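Local coordinates for MHC class I antigen (Ctenopharyngodon idella, PDB 5H5Z), which probably presents peptides to T cells at the cell surface, holding them in a groove while paired with beta-2-microglobulin, at residues Y7-V12 with W92-G97; P19-V24 with G67-F72; V183-K188 with D268-N273; P193-A198 with M237-V242. One frame throughout, in Å; residues are numbered along the deposited sequence.

Interaction 1: Y7-V12 with W92-G97; sequences YVYTGV and WQNMYG
Y96 and Y9 meet through opposite choices of first torsion: CG of Y96 stands between its backbone N and carbonyl carbon (chi1 63°), whereas CG of Y9 lies anti to its carbonyl carbon (chi1 -61°). The two phenols, from strands that run antiparallel, thereby converge above the sheet, and their OH atoms are hydrogen-bonded at 2.7 Å, with either one able to donate. Their rings form an offset edge-to-face pair with planes at 89°, the edge of Y96 turned to the face of Y9; CE2 of Y96 comes within 3.7 Å of CZ of Y9. The side chain of Y7 approaches Y96 with its CB, which sits over one face in a CH-pi contact, 3.9 Å from the ring centroid. The Y7 and Y96 rings themselves are displaced from one another, with little stacking. Beneath this aromatic cluster the backbones are zipped by paired hydrogen bonds at Y7–Y96, Y9–N94 and G11–W92; N of Y9 reaches O of N94 at 2.8 Å. On the opposite face, CG1 of V8 packs on CB of M95 at 3.9 Å, and this side faces beta-2-microglobulin: NE2 of Q93 is hydrogen-bonded to the backbone O of W61 of that chain, and F57 of the same chain packs on V8, T10 and Q93. The tyrosine face is the floor of the peptide groove, where OH of Y7 and OH of Y96 each bond the peptide backbone. Because the Y96 hydroxyl serves both Y9 and the peptide, these two partners would limit its rotation.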
loop_
_atom_site.group_PDB
_atom_site.type_symbol
_atom_site.label_atom_id
_atom_site.label_comp_id
_atom_site.label_asym_id
_atom_site.label_seq_id
_atom_site.Cartn_x
_atom_site.Cartn_y
_atom_site.Cartn_z
ATOM N N TYR A 7 -0.261 -12.816 0.117
ATOM C CA TYR A 7 0.155 -12.804 -1.276
ATOM C C TYR A 7 -0.908 -12.120 -2.109
ATOM O O TYR A 7 -2.100 -12.326 -1.893
ATOM C CB TYR A 7 0.429 -14.227 -1.776
ATOM C CG TYR A 7 1.679 -14.797 -1.158
ATOM C CD1 TYR A 7 2.928 -14.545 -1.718
ATOM C CD2 TYR A 7 1.618 -15.569 0.003
ATOM C CE1 TYR A 7 4.087 -15.055 -1.151
ATOM C CE2 TYR A 7 2.772 -16.078 0.581
ATOM C CZ TYR A 7 4.002 -15.818 -0.002
ATOM O OH TYR A 7 5.153 -16.314 0.566
ATOM N N VAL A 8 -0.463 -11.281 -3.038
ATOM C CA VAL A 8 -1.373 -10.627 -3.982
ATOM C C VAL A 8 -0.891 -10.895 -5.408
ATOM O O VAL A 8 0.235 -10.543 -5.764
ATOM C CB VAL A 8 -1.568 -9.110 -3.692
ATOM C CG1 VAL A 8 -2.292 -8.902 -2.364
ATOM C CG2 VAL A 8 -0.249 -8.353 -3.716
ATOM N N TYR A 9 -1.725 -11.573 -6.195
ATOM C CA TYR A 9 -1.393 -11.896 -7.583
ATOM C C TYR A 9 -2.207 -11.014 -8.525
ATOM O O TYR A 9 -3.424 -10.880 -8.351
ATOM C CB TYR A 9 -1.749 -13.341 -7.928
ATOM C CG TYR A 9 -1.070 -14.458 -7.148
ATOM C CD1 TYR A 9 0.004 -14.214 -6.281
ATOM C CD2 TYR A 9 -1.507 -15.772 -7.303
ATOM C CE1 TYR A 9 0.607 -15.256 -5.583
ATOM C CE2 TYR A 9 -0.903 -16.819 -6.621
ATOM C CZ TYR A 9 0.146 -16.554 -5.762
ATOM O OH TYR A 9 0.720 -17.602 -5.086
ATOM N N THR A 10 -1.550 -10.447 -9.535
ATOM C CA THR A 10 -2.252 -9.693 -10.585
ATOM C C THR A 10 -2.015 -10.290 -11.969
ATOM O O THR A 10 -0.879 -10.360 -12.441
ATOM C CB THR A 10 -1.845 -8.207 -10.613
ATOM O OG1 THR A 10 -2.039 -7.626 -9.316
ATOM C CG2 THR A 10 -2.678 -7.433 -11.651
ATOM N N GLY A 11 -3.099 -10.675 -12.626
ATOM C CA GLY A 11 -3.038 -11.166 -13.985
ATOM C C GLY A 11 -3.717 -10.191 -14.934
ATOM O O GLY A 11 -4.809 -9.711 -14.664
ATOM N N VAL A 12 -3.035 -9.875 -16.023
ATOM C CA VAL A 12 -3.573 -8.977 -17.031
ATOM C C VAL A 12 -3.548 -9.613 -18.415
ATOM O O VAL A 12 -2.539 -10.150 -18.833
ATOM C CB VAL A 12 -2.776 -7.670 -17.083
ATOM C CG1 VAL A 12 -3.398 -6.703 -18.073
ATOM C CG2 VAL A 12 -2.697 -7.054 -15.698
ATOM N N TRP A 92 -7.376 -10.315 -13.657
ATOM C CA TRP A 92 -7.729 -11.403 -12.773
ATOM C C TRP A 92 -6.820 -11.283 -11.558
ATOM O O TRP A 92 -5.596 -11.187 -11.690
ATOM C CB TRP A 92 -7.528 -12.744 -13.496
ATOM C CG TRP A 92 -7.818 -13.976 -12.676
ATOM C CD1 TRP A 92 -6.921 -14.938 -12.293
ATOM C CD2 TRP A 92 -9.088 -14.381 -12.152
ATOM N NE1 TRP A 92 -7.556 -15.919 -11.566
ATOM C CE2 TRP A 92 -8.887 -15.602 -11.466
ATOM C CE3 TRP A 92 -10.385 -13.838 -12.211
ATOM C CZ2 TRP A 92 -9.928 -16.283 -10.825
ATOM C CZ3 TRP A 92 -11.420 -14.513 -11.574
ATOM C CH2 TRP A 92 -11.181 -15.726 -10.886
ATOM N N GLN A 93 -7.430 -11.264 -10.379
ATOM C CA GLN A 93 -6.693 -11.049 -9.136
ATOM C C GLN A 93 -6.968 -12.129 -8.105
ATOM O O GLN A 93 -8.072 -12.668 -8.026
ATOM C CB GLN A 93 -7.059 -9.696 -8.526
ATOM C CG GLN A 93 -6.439 -8.489 -9.200
ATOM C CD GLN A 93 -7.152 -7.205 -8.807
ATOM O OE1 GLN A 93 -8.298 -6.977 -9.189
ATOM N NE2 GLN A 93 -6.481 -6.369 -8.028
ATOM N N ASN A 94 -5.951 -12.415 -7.300
ATOM C CA ASN A 94 -6.067 -13.317 -6.168
ATOM C C ASN A 94 -5.325 -12.674 -5.002
ATOM O O ASN A 94 -4.195 -12.203 -5.155
ATOM C CB ASN A 94 -5.457 -14.677 -6.538
ATOM C CG ASN A 94 -5.536 -15.715 -5.419
ATOM O OD1 ASN A 94 -6.460 -15.733 -4.597
ATOM N ND2 ASN A 94 -4.577 -16.624 -5.423
ATOM N N MET A 95 -5.982 -12.609 -3.851
ATOM C CA MET A 95 -5.282 -12.298 -2.612
ATOM C C MET A 95 -5.615 -13.361 -1.573
ATOM O O MET A 95 -6.762 -13.797 -1.450
ATOM C CB MET A 95 -5.609 -10.887 -2.100
ATOM C CG MET A 95 -7.066 -10.667 -1.730
ATOM S SD MET A 95 -7.448 -8.941 -1.398
ATOM C CE MET A 95 -6.342 -8.608 -0.026
ATOM N N TYR A 96 -4.602 -13.801 -0.843
ATOM C CA TYR A 96 -4.822 -14.751 0.221
ATOM C C TYR A 96 -3.779 -14.525 1.284
ATOM O O TYR A 96 -2.736 -13.924 1.020
ATOM C CB TYR A 96 -4.778 -16.200 -0.293
ATOM C CG TYR A 96 -3.459 -16.649 -0.878
ATOM C CD1 TYR A 96 -2.481 -17.251 -0.071
ATOM C CD2 TYR A 96 -3.198 -16.517 -2.246
ATOM C CE1 TYR A 96 -1.275 -17.680 -0.609
ATOM C CE2 TYR A 96 -1.993 -16.944 -2.791
ATOM C CZ TYR A 96 -1.040 -17.524 -1.968
ATOM O OH TYR A 96 0.149 -17.949 -2.505
ATOM N N GLY A 97 -4.051 -15.011 2.484
ATOM C CA GLY A 97 -3.084 -14.865 3.546
ATOM C C GLY A 97 -3.613 -15.289 4.883
ATOM O O GLY A 97 -4.780 -15.653 5.011
#

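Interaction 2: P19-V24 with G67-F72; sequences PEFTAV and GAHQVF
The alpha-1 half of the class I peptide-binding platform, in which a long helix lies across an antiparallel sheet, is joined here by F21, which rises from strand 21-27 into the underside of helix 55-82. Its CG is anti to the backbone N (chi1 -178°), and the ring sets one face against A68 and H69, its edge against F72. That face of the F21 ring is covered by the helix backbone, with N of H69 over its centre and C of A68 nearer the rim. CZ of F21 touches CB of A68 at 3.7 Å. The ring edge is turned to the face of F72 in an edge-to-face pair, with planes at 89° and centroids 5.1 Å apart; CE1 of F21 is 3.6 Å from CD2 of F72. H69 packs along the near end of the phenylalanine, its ND1 lying 3.5 Å from CB of F21, while the two side chains run antiparallel alongside each other. At the more open margin the carboxylate of E20 reaches the edge of the imidazole, OE2 being 3.3 Å from CE1 of H69, with the planes 74° apart. No hydrogen bond crosses between the segments; F21, A68 and F72 form an apolar centre, with E20 and H69 at its margin. The other carboxylate oxygen of E20, OE1, forms a salt bridge with K73 one turn farther along the helix. The aromatic contacts continue beyond this pair: Y9 of strand 3-13 meets F21 edge-to-face, and W92 of strand 90-100 does the same with F72. Strand 21-27 itself lies between strands 3-13 and 30-36, beneath helix 55-82.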
loop_
_atom_site.group_PDB
_atom_site.type_symbol
_atom_site.label_atom_id
_atom_site.label_comp_id
_atom_site.label_asym_id
_atom_site.label_seq_id
_atom_site.Cartn_x
_atom_site.Cartn_y
_atom_site.Cartn_z
ATOM N N PRO A 19 3.490 -6.896 -17.015
ATOM C CA PRO A 19 3.556 -8.307 -17.417
ATOM C C PRO A 19 2.206 -9.017 -17.322
ATOM O O PRO A 19 1.257 -8.476 -16.753
ATOM C CB PRO A 19 4.539 -8.922 -16.408
ATOM C CG PRO A 19 5.234 -7.773 -15.763
ATOM C CD PRO A 19 4.234 -6.661 -15.763
ATOM N N GLU A 20 2.131 -10.227 -17.876
ATOM C CA GLU A 20 0.922 -11.044 -17.800
ATOM C C GLU A 20 0.568 -11.424 -16.369
ATOM O O GLU A 20 -0.607 -11.527 -16.020
ATOM C CB GLU A 20 1.087 -12.320 -18.612
ATOM C CG GLU A 20 0.725 -12.182 -20.072
ATOM C CD GLU A 20 0.663 -13.523 -20.764
ATOM O OE1 GLU A 20 -0.433 -13.892 -21.233
ATOM O OE2 GLU A 20 1.705 -14.210 -20.826
ATOM N N PHE A 21 1.592 -11.643 -15.552
ATOM C CA PHE A 21 1.404 -12.065 -14.173
ATOM C C PHE A 21 2.393 -11.343 -13.279
ATOM O O PHE A 21 3.571 -11.246 -13.614
ATOM C CB PHE A 21 1.603 -13.583 -14.058
ATOM C CG PHE A 21 1.371 -14.128 -12.677
ATOM C CD1 PHE A 21 0.091 -14.459 -12.252
ATOM C CD2 PHE A 21 2.440 -14.330 -11.807
ATOM C CE1 PHE A 21 -0.128 -14.969 -10.983
ATOM C CE2 PHE A 21 2.228 -14.841 -10.532
ATOM C CZ PHE A 21 0.941 -15.161 -10.120
ATOM N N THR A 22 1.902 -10.841 -12.147
ATOM C CA THR A 22 2.740 -10.246 -11.110
ATOM C C THR A 22 2.316 -10.807 -9.751
ATOM O O THR A 22 1.125 -10.901 -9.457
ATOM C CB THR A 22 2.611 -8.703 -11.087
ATOM O OG1 THR A 22 2.912 -8.170 -12.382
ATOM C CG2 THR A 22 3.559 -8.081 -10.061
ATOM N N ALA A 23 3.289 -11.189 -8.928
ATOM C CA ALA A 23 2.998 -11.623 -7.570
ATOM C C ALA A 23 3.847 -10.828 -6.589
ATOM O O ALA A 23 5.045 -10.634 -6.813
ATOM C CB ALA A 23 3.269 -13.115 -7.417
ATOM N N VAL A 24 3.211 -10.352 -5.520
ATOM C CA VAL A 24 3.909 -9.700 -4.405
ATOM C C VAL A 24 3.562 -10.418 -3.094
ATOM O O VAL A 24 2.399 -10.734 -2.837
ATOM C CB VAL A 24 3.551 -8.191 -4.325
ATOM C CG1 VAL A 24 4.013 -7.566 -3.012
ATOM C CG2 VAL A 24 4.131 -7.438 -5.517
ATOM N N GLY A 67 3.909 -21.852 -12.265
ATOM C CA GLY A 67 2.634 -22.573 -12.255
ATOM C C GLY A 67 1.433 -21.651 -12.099
ATOM O O GLY A 67 0.438 -21.797 -12.812
ATOM N N ALA A 68 1.529 -20.700 -11.167
ATOM C CA ALA A 68 0.465 -19.707 -10.951
ATOM C C ALA A 68 0.185 -18.865 -12.198
ATOM O O ALA A 68 -0.974 -18.613 -12.531
ATOM C CB ALA A 68 0.797 -18.812 -9.768
ATOM N N HIS A 69 1.250 -18.438 -12.877
ATOM C CA HIS A 69 1.149 -17.717 -14.147
ATOM C C HIS A 69 0.378 -18.515 -15.203
ATOM O O HIS A 69 -0.542 -17.988 -15.838
ATOM C CB HIS A 69 2.547 -17.339 -14.650
ATOM C CG HIS A 69 2.603 -16.967 -16.101
ATOM N ND1 HIS A 69 1.826 -15.969 -16.650
ATOM C CD2 HIS A 69 3.362 -17.452 -17.112
ATOM C CE1 HIS A 69 2.100 -15.859 -17.937
ATOM N NE2 HIS A 69 3.027 -16.748 -18.243
ATOM N N GLN A 70 0.757 -19.781 -15.375
ATOM C CA GLN A 70 0.084 -20.679 -16.319
ATOM C C GLN A 70 -1.417 -20.775 -15.998
ATOM O O GLN A 70 -2.258 -20.600 -16.885
ATOM C CB GLN A 70 0.757 -22.066 -16.332
ATOM C CG GLN A 70 2.170 -22.077 -16.928
ATOM C CD GLN A 70 2.839 -23.452 -16.941
ATOM O OE1 GLN A 70 3.635 -23.758 -17.833
ATOM N NE2 GLN A 70 2.525 -24.284 -15.950
ATOM N N VAL A 71 -1.741 -21.014 -14.726
ATOM C CA VAL A 71 -3.130 -21.142 -14.263
ATOM C C VAL A 71 -3.913 -19.833 -14.418
ATOM O O VAL A 71 -5.091 -19.849 -14.792
ATOM C CB VAL A 71 -3.208 -21.650 -12.805
ATOM C CG1 VAL A 71 -4.645 -21.657 -12.300
ATOM C CG2 VAL A 71 -2.610 -23.048 -12.687
ATOM N N PHE A 72 -3.255 -18.709 -14.141
ATOM C CA PHE A 72 -3.866 -17.390 -14.330
ATOM C C PHE A 72 -4.203 -17.083 -15.784
ATOM O O PHE A 72 -5.260 -16.501 -16.064
ATOM C CB PHE A 72 -2.989 -16.286 -13.735
ATOM C CG PHE A 72 -3.434 -15.830 -12.377
ATOM C CD1 PHE A 72 -3.715 -16.752 -11.370
ATOM C CD2 PHE A 72 -3.561 -14.468 -12.097
ATOM C CE1 PHE A 72 -4.130 -16.324 -10.116
ATOM C CE2 PHE A 72 -3.970 -14.036 -10.843
ATOM C CZ PHE A 72 -4.259 -14.964 -9.857
#

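Interaction 3: V183-K188 with D268-N273; sequences VSLLQK and DDIITN
The chain after strand 261-266 runs roughly alongside strand 182-187, their end-to-end directions 38° apart, and a single backbone bridge joins L186 to I271. N of I271 donates to O of L185 at 2.9 Å, and N of Q187 donates to O of I271 at 3.1 Å. One step back, a water accepts from N of L185 and donates to O of D269, extending the link where the backbones separate. L185 and I270 cross with CD1 of L185 3.9 Å from CG1 of I270. The other branch of I270, CG2, meets CB of Q187 at 3.6 Å. I271 holds CG1 between its backbone N and carbonyl carbon (chi1 61°), which sets that branch 3.6 Å from CD2 of L186, the two side chains lying side by side. OG1 of T272 is 2.7 Å from O of Q187 and also within hydrogen-bonding reach of O of M98 of beta-2-microglobulin. K188 forms salt bridges with E95 and the C-terminal carboxylate of M98 of that chain, whose G16 O and Y18 N are hydrogen-bonded to the N273 amide. Polar backbone and apolar branches thus tie the tail to the strand, while K188 and, from the tail, N273 bind beta-2-microglobulin.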
loop_
_atom_site.group_PDB
_atom_site.type_symbol
_atom_site.label_atom_id
_atom_site.label_comp_id
_atom_site.label_asym_id
_atom_site.label_seq_id
_atom_site.Cartn_x
_atom_site.Cartn_y
_atom_site.Cartn_z
ATOM N N VAL A 183 8.061 15.239 14.772
ATOM C CA VAL A 183 6.908 16.140 14.734
ATOM C C VAL A 183 7.336 17.586 14.522
ATOM O O VAL A 183 8.259 18.069 15.186
ATOM C CB VAL A 183 6.063 16.034 16.028
ATOM C CG1 VAL A 183 4.849 16.955 15.973
ATOM C CG2 VAL A 183 5.627 14.594 16.281
ATOM N N SER A 184 6.668 18.266 13.590
ATOM C CA SER A 184 6.873 19.700 13.372
ATOM C C SER A 184 5.540 20.444 13.263
ATOM O O SER A 184 4.519 19.854 12.896
ATOM C CB SER A 184 7.710 19.948 12.113
ATOM O OG SER A 184 9.023 19.430 12.252
ATOM N N LEU A 185 5.556 21.734 13.600
ATOM C CA LEU A 185 4.418 22.617 13.361
ATOM C C LEU A 185 4.781 23.530 12.208
ATOM O O LEU A 185 5.801 24.228 12.257
ATOM C CB LEU A 185 4.086 23.463 14.593
ATOM C CG LEU A 185 3.073 22.979 15.630
ATOM C CD1 LEU A 185 2.739 24.127 16.567
ATOM C CD2 LEU A 185 1.799 22.431 15.003
ATOM N N LEU A 186 3.931 23.527 11.183
ATOM C CA LEU A 186 4.219 24.217 9.932
ATOM C C LEU A 186 3.211 25.310 9.676
ATOM O O LEU A 186 2.028 25.165 9.989
ATOM C CB LEU A 186 4.189 23.228 8.760
ATOM C CG LEU A 186 4.921 21.884 8.889
ATOM C CD1 LEU A 186 4.765 21.052 7.623
ATOM C CD2 LEU A 186 6.387 22.064 9.244
ATOM N N GLN A 187 3.681 26.409 9.106
ATOM C CA GLN A 187 2.796 27.496 8.715
ATOM C C GLN A 187 3.397 28.247 7.541
ATOM O O GLN A 187 4.577 28.588 7.556
ATOM C CB GLN A 187 2.576 28.443 9.892
ATOM C CG GLN A 187 1.373 29.352 9.727
ATOM C CD GLN A 187 1.173 30.280 10.909
ATOM O OE1 GLN A 187 2.130 30.676 11.564
ATOM N NE2 GLN A 187 -0.076 30.644 11.175
ATOM N N LYS A 188 2.581 28.496 6.523
ATOM C CA LYS A 188 3.046 29.176 5.319
ATOM C C LYS A 188 3.102 30.690 5.503
ATOM O O LYS A 188 3.984 31.356 4.969
ATOM C CB LYS A 188 2.156 28.816 4.132
ATOM C CG LYS A 188 2.190 27.338 3.775
ATOM C CD LYS A 188 1.544 27.061 2.427
ATOM C CE LYS A 188 2.329 27.684 1.281
ATOM N NZ LYS A 188 3.429 26.803 0.801
ATOM N N ASP A 268 5.785 28.490 19.733
ATOM C CA ASP A 268 7.236 28.679 19.766
ATOM C C ASP A 268 7.982 27.743 18.819
ATOM O O ASP A 268 9.159 27.963 18.514
ATOM C CB ASP A 268 7.767 28.489 21.193
ATOM C CG ASP A 268 7.461 29.670 22.094
ATOM O OD1 ASP A 268 6.978 30.707 21.590
ATOM O OD2 ASP A 268 7.711 29.561 23.310
ATOM N N ASP A 269 7.295 26.699 18.364
ATOM C CA ASP A 269 7.902 25.689 17.505
ATOM C C ASP A 269 7.630 25.887 16.022
ATOM O O ASP A 269 8.244 25.208 15.192
ATOM C CB ASP A 269 7.445 24.291 17.930
ATOM C CG ASP A 269 7.845 23.965 19.344
ATOM O OD1 ASP A 269 9.021 24.201 19.692
ATOM O OD2 ASP A 269 6.983 23.487 20.109
ATOM N N ILE A 270 6.728 26.813 15.690
ATOM C CA ILE A 270 6.280 26.980 14.302
ATOM C C ILE A 270 7.441 27.321 13.371
ATOM O O ILE A 270 8.234 28.227 13.647
ATOM C CB ILE A 270 5.129 28.009 14.171
ATOM C CG1 ILE A 270 3.887 27.503 14.913
ATOM C CG2 ILE A 270 4.803 28.288 12.704
ATOM C CD1 ILE A 270 2.705 28.447 14.888
ATOM N N ILE A 271 7.543 26.560 12.284
ATOM C CA ILE A 271 8.538 26.822 11.249
ATOM C C ILE A 271 7.866 27.202 9.931
ATOM O O ILE A 271 6.700 26.870 9.690
ATOM C CB ILE A 271 9.533 25.647 11.057
ATOM C CG1 ILE A 271 8.811 24.357 10.636
ATOM C CG2 ILE A 271 10.374 25.450 12.315
ATOM C CD1 ILE A 271 9.744 23.223 10.261
ATOM N N THR A 272 8.609 27.910 9.089
ATOM C CA THR A 272 8.088 28.408 7.820
ATOM C C THR A 272 9.230 28.655 6.840
ATOM O O THR A 272 10.381 28.838 7.246
ATOM C CB THR A 272 7.268 29.704 8.029
ATOM O OG1 THR A 272 6.673 30.121 6.790
ATOM C CG2 THR A 272 8.136 30.814 8.588
ATOM N N ASN A 273 8.907 28.625 5.554
ATOM C CA ASN A 273 9.821 29.057 4.506
ATOM C C ASN A 273 9.634 30.555 4.278
ATOM O O ASN A 273 8.589 31.105 4.634
ATOM C CB ASN A 273 9.550 28.280 3.217
ATOM C CG ASN A 273 10.076 26.855 3.264
ATOM O OD1 ASN A 273 11.140 26.586 3.823
ATOM N ND2 ASN A 273 9.340 25.933 2.657
HETATM O O HOH W 1 8.046 22.531 14.603
#

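Interaction 4: P193-A198 with M237-V242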
loop_
_atom_site.group_PDB
_atom_site.type_symbol
_atom_site.label_atom_id
_atom_site.label_comp_id
_atom_site.label_asym_id
_atom_site.label_seq_id
_atom_site.Cartn_x
_atom_site.Cartn_y
_atom_site.Cartn_z
ATOM N N PRO A 193 -3.415 28.781 8.014
ATOM C CA PRO A 193 -3.592 27.646 8.925
ATOM C C PRO A 193 -2.261 27.067 9.410
ATOM O O PRO A 193 -1.212 27.300 8.799
ATOM C CB PRO A 193 -4.332 26.612 8.067
ATOM C CG PRO A 193 -4.991 27.394 6.982
ATOM C CD PRO A 193 -4.073 28.549 6.710
ATOM N N VAL A 194 -2.314 26.327 10.512
ATOM C CA VAL A 194 -1.126 25.699 11.080
ATOM C C VAL A 194 -1.268 24.191 10.926
ATOM O O VAL A 194 -2.317 23.628 11.250
ATOM C CB VAL A 194 -0.934 26.079 12.563
ATOM C CG1 VAL A 194 0.299 25.395 13.138
ATOM C CG2 VAL A 194 -0.831 27.597 12.721
ATOM N N THR A 195 -0.216 23.554 10.413
ATOM C CA THR A 195 -0.203 22.114 10.167
ATOM C C THR A 195 0.722 21.398 11.151
ATOM O O THR A 195 1.904 21.730 11.272
ATOM C CB THR A 195 0.232 21.789 8.720
ATOM O OG1 THR A 195 -0.715 22.342 7.802
ATOM C CG2 THR A 195 0.301 20.277 8.489
ATOM N N CYS A 196 0.170 20.418 11.854
ATOM C CA CYS A 196 0.970 19.534 12.703
ATOM C C CYS A 196 1.322 18.281 11.908
ATOM O O CYS A 196 0.448 17.472 11.596
ATOM C CB CYS A 196 0.183 19.172 13.956
ATOM S SG CYS A 196 1.057 18.162 15.170
ATOM N N HIS A 197 2.605 18.141 11.585
ATOM C CA HIS A 197 3.094 17.102 10.691
ATOM C C HIS A 197 3.914 16.083 11.474
ATOM O O HIS A 197 4.875 16.452 12.151
ATOM C CB HIS A 197 3.948 17.737 9.586
ATOM C CG HIS A 197 4.525 16.752 8.615
ATOM N ND1 HIS A 197 3.784 16.181 7.602
ATOM C CD2 HIS A 197 5.777 16.252 8.491
ATOM C CE1 HIS A 197 4.551 15.357 6.909
ATOM N NE2 HIS A 197 5.765 15.384 7.427
ATOM N N ALA A 198 3.522 14.812 11.374
ATOM C CA ALA A 198 4.218 13.703 12.033
ATOM C C ALA A 198 4.726 12.741 10.977
ATOM O O ALA A 198 3.956 12.308 10.115
ATOM C CB ALA A 198 3.278 12.984 12.989
ATOM N N MET A 237 -0.727 14.140 9.035
ATOM C CA MET A 237 -0.800 15.512 9.512
ATOM C C MET A 237 -2.218 15.936 9.858
ATOM O O MET A 237 -3.193 15.340 9.396
ATOM C CB MET A 237 -0.175 16.477 8.498
ATOM C CG MET A 237 -1.010 16.716 7.249
ATOM S SD MET A 237 -0.016 17.527 5.995
ATOM C CE MET A 237 -1.281 18.444 5.118
ATOM N N SER A 238 -2.316 16.966 10.688
ATOM C CA SER A 238 -3.590 17.614 10.971
ATOM C C SER A 238 -3.416 19.111 10.818
ATOM O O SER A 238 -2.362 19.654 11.137
ATOM C CB SER A 238 -4.067 17.290 12.385
ATOM O OG SER A 238 -5.321 17.902 12.637
ATOM N N THR A 239 -4.459 19.774 10.337
ATOM C CA THR A 239 -4.404 21.203 10.065
ATOM C C THR A 239 -5.456 21.927 10.894
ATOM O O THR A 239 -6.625 21.537 10.894
ATOM C CB THR A 239 -4.625 21.486 8.562
ATOM O OG1 THR A 239 -3.648 20.775 7.792
ATOM C CG2 THR A 239 -4.505 22.969 8.259
ATOM N N LEU A 240 -5.025 22.968 11.605
ATOM C CA LEU A 240 -5.922 23.815 12.386
ATOM C C LEU A 240 -6.125 25.135 11.665
ATOM O O LEU A 240 -5.160 25.842 11.371
ATOM C CB LEU A 240 -5.348 24.082 13.783
ATOM C CG LEU A 240 -6.189 24.963 14.715
ATOM C CD1 LEU A 240 -7.418 24.218 15.215
ATOM C CD2 LEU A 240 -5.360 25.472 15.888
ATOM N N ASN A 241 -7.383 25.461 11.383
ATOM C CA ASN A 241 -7.702 26.728 10.745
ATOM C C ASN A 241 -8.506 27.662 11.638
ATOM O O ASN A 241 -9.704 27.862 11.439
ATOM C CB ASN A 241 -8.396 26.528 9.392
ATOM C CG ASN A 241 -8.400 27.795 8.552
ATOM O OD1 ASN A 241 -7.619 28.719 8.797
ATOM N ND2 ASN A 241 -9.277 27.846 7.558
ATOM N N VAL A 242 -7.834 28.213 12.643
ATOM C CA VAL A 242 -8.373 29.337 13.391
ATOM C C VAL A 242 -7.582 30.547 12.911
ATOM O O VAL A 242 -6.574 30.393 12.220
ATOM C CB VAL A 242 -8.278 29.140 14.923
ATOM C CG1 VAL A 242 -9.012 27.871 15.341
ATOM C CG2 VAL A 242 -6.828 29.102 15.399
#
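T195 and T239 face each other at a non-hydrogen-bonded pair, their OG1 atoms joined by a weak hydrogen bond of 3.3 Å in which either hydroxyl may donate. Both hydroxyls lie anti to their own carbonyl carbons (chi1 -63° and -57°), which turns them toward each other across the strands. The methyl of T195 points to the next residue on the same face: CG2 is 3.7 Å from SD of M237, whose side chain is extended beyond CG. CB of M237 also lies at the edge of the H197 imidazole. At the other end CB of P193 packs on CG2 of T239 at 3.7 Å, and its CG reaches OD1 of N241 at 3.5 Å. Holding these side chains in register are two antiparallel hydrogen-bonded pairs, V194–L240 and C196–S238; N of C196 is 2.7 Å from O of S238, while N of L240 is 2.8 Å from O of V194. The opposite face carries V194, C196, S238 and L240 into the interior of the immunoglobulin C1-set sandwich. There C196 forms the disulfide with C254 of strand 252-258, and OG of S238 is hydrogen-bonded to NE1 of W210 on strand 207-212. On the threonine face, H13 and N97 of beta-2-microglobulin pack on H197 and M237. Within their four-stranded sheet, strands 194-201 and 234-240 are the central pair, bordered by 182-187 and 221-228.

How the interactions relate
The four contacts form two pairs. Interactions 1 and 2 lie 8 Å apart between centres and share the groove platform: N of T10 is 2.7 Å from O of T22, a probable hydrogen bond between neighbouring strands, and F72 packs on N94 and W92. Interaction 1 bonds the bound peptide directly; interaction 2 joins helix to sheet, and A68 and V71 pack on the peptide. Interactions 3 and 4, 9 Å apart between centres, adjoin in the immunoglobulin domain, where N of L186 lies 2.7 Å from O of T195. Interactions 1 and 4 are about 38 Å apart between centres; beta-2-microglobulin packs on residues of interactions 1, 3 and 4, and on T22 and V24.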